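Long-range contact in lytic chitin monooxygenase (Enterococcus faecalis, PDB 4A02), which cleaves glycosidic bonds in alpha- and beta-chitin oxidatively by a copper-dependent mechanism, working in synergy with a chitinase: residues H142-V147 / I161-Q166. Sequence-based numbering, arbitrary orientation.
Sequences HVIYAV and IDVNIQ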
# COMPACT_ATOMS: atom_id res chain seq x y z
N HIS A 142 -11.19 1.39 5.27
CA HIS A 142 -10.35 0.22 5.19
C HIS A 142 -8.97 0.63 4.71
O HIS A 142 -8.77 1.69 4.14
CB HIS A 142 -10.95 -0.83 4.22
CG HIS A 142 -12.08 -1.57 4.90
ND1 HIS A 142 -11.76 -2.53 5.85
CD2 HIS A 142 -13.42 -1.41 4.86
CE1 HIS A 142 -12.90 -2.95 6.30
NE2 HIS A 142 -13.92 -2.31 5.75
N VAL A 143 -8.00 -0.28 4.98
CA VAL A 143 -6.65 -0.14 4.46
C VAL A 143 -6.37 -1.33 3.58
O VAL A 143 -6.49 -2.48 4.01
CB VAL A 143 -5.61 0.00 5.59
CG1 VAL A 143 -4.19 0.04 5.04
CG2 VAL A 143 -5.89 1.25 6.42
N ILE A 144 -5.97 -1.05 2.34
CA ILE A 144 -5.40 -2.04 1.43
C ILE A 144 -3.90 -1.99 1.60
O ILE A 144 -3.31 -0.92 1.65
CB ILE A 144 -5.82 -1.77 -0.02
CG1 ILE A 144 -7.34 -1.82 -0.20
CG2 ILE A 144 -5.10 -2.69 -0.99
CD1 ILE A 144 -7.81 -1.25 -1.50
N TYR A 145 -3.27 -3.17 1.68
CA TYR A 145 -1.82 -3.27 1.80
C TYR A 145 -1.31 -3.99 0.55
O TYR A 145 -1.66 -5.14 0.33
CB TYR A 145 -1.41 -3.99 3.04
CG TYR A 145 -0.00 -3.79 3.51
CD1 TYR A 145 0.52 -2.52 3.68
CD2 TYR A 145 0.79 -4.88 3.86
CE1 TYR A 145 1.83 -2.33 4.15
CE2 TYR A 145 2.07 -4.69 4.39
CZ TYR A 145 2.58 -3.42 4.53
OH TYR A 145 3.81 -3.27 5.08
N ALA A 146 -0.55 -3.28 -0.25
CA ALA A 146 -0.05 -3.76 -1.54
C ALA A 146 1.45 -3.96 -1.43
O ALA A 146 2.16 -3.10 -0.94
CB ALA A 146 -0.38 -2.73 -2.60
N VAL A 147 1.92 -5.12 -1.93
CA VAL A 147 3.32 -5.51 -1.74
C VAL A 147 3.91 -5.97 -3.05
O VAL A 147 3.49 -6.99 -3.63
CB VAL A 147 3.41 -6.67 -0.71
CG1 VAL A 147 4.89 -6.98 -0.45
CG2 VAL A 147 2.70 -6.31 0.57
N ILE A 161 -2.76 1.82 1.63
CA ILE A 161 -3.70 2.64 0.85
C ILE A 161 -4.98 2.77 1.64
O ILE A 161 -5.61 1.76 2.00
CB ILE A 161 -3.98 1.94 -0.50
CG1 ILE A 161 -2.70 1.66 -1.31
CG2 ILE A 161 -4.99 2.74 -1.32
CD1 ILE A 161 -2.74 0.37 -2.01
N ASP A 162 -5.38 4.00 1.97
CA ASP A 162 -6.59 4.27 2.72
C ASP A 162 -7.78 4.43 1.77
O ASP A 162 -7.71 5.25 0.85
CB ASP A 162 -6.41 5.55 3.53
CG ASP A 162 -5.28 5.45 4.52
OD1 ASP A 162 -5.50 4.77 5.57
OD2 ASP A 162 -4.20 6.03 4.27
N VAL A 163 -8.85 3.68 2.03
CA VAL A 163 -10.04 3.76 1.20
C VAL A 163 -11.28 3.85 2.10
O VAL A 163 -11.27 3.46 3.26
CB VAL A 163 -10.16 2.58 0.23
CG1 VAL A 163 -9.00 2.60 -0.74
CG2 VAL A 163 -10.25 1.24 0.95
N ASN A 164 -12.35 4.37 1.51
CA ASN A 164 -13.68 4.38 2.11
C ASN A 164 -14.58 3.59 1.20
O ASN A 164 -14.79 4.00 0.05
CB ASN A 164 -14.17 5.81 2.30
CG ASN A 164 -15.59 5.80 2.84
OD1 ASN A 164 -15.87 5.19 3.87
ND2 ASN A 164 -16.49 6.39 2.08
N ILE A 165 -15.07 2.46 1.67
CA ILE A 165 -15.79 1.54 0.82
C ILE A 165 -17.28 1.80 0.99
O ILE A 165 -17.84 1.69 2.07
CB ILE A 165 -15.39 0.09 1.10
CG1 ILE A 165 -13.87 -0.04 1.02
CG2 ILE A 165 -16.12 -0.84 0.14
CD1 ILE A 165 -13.30 -1.44 1.13
N GLN A 166 -17.89 2.17 -0.12
CA GLN A 166 -19.32 2.53 -0.14
C GLN A 166 -20.20 1.31 -0.02
O GLN A 166 -21.34 1.49 0.34
CB GLN A 166 -19.62 3.32 -1.40
CG GLN A 166 -18.83 4.60 -1.51
CD GLN A 166 -19.18 5.41 -2.73
OE1 GLN A 166 -19.76 4.78 -3.76
NE2 GLN A 166 -19.01 6.68 -2.66
OXT GLN A 166 -19.70 0.17 -0.29
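Ile161 CD1 fits the notch between two side chains of the facing strand, 3.9 Å from Ala146 CB and 4.0 Å from Ile144 CG2. The next bump comes from the other strand: Ile144, with CG1 anti to its carbonyl carbon (chi1 -60°), carries CD1 across Val163 at about a right angle and rests on Val163 CG1 (4.1 Å). Further along, Ile165 CD1 lies obliquely against the His142 ring, 3.7 Å from His142 CD2; the ring nitrogens are bonded to Thr96 and Asn98. Ile95 of the neighbouring strand 88-96 continues this face, and Leu76 and Ile78 of strand 74-82, in the opposing sheet of the beta-sandwich, pack on it. On the reverse face Val143 and Asp162 lie side by side, Val143 CG2 3.6 Å from Asp162 OD1, an oxygen that Tyr141 OH binds, while OD2 forms a salt bridge with Arg10. Between the two faces the hairpin strands are joined by an antiparallel ladder: His142 and Val163 exchange two nearly straight hydrogen bonds, Ile144 and Ile161 two that are less straight (153° and 142° at the hydrogen). One face is thus largely aliphatic, with the His142 ring at one end, whereas the buried carboxylate opposite has its charge met by arginine and is probably kept ionised.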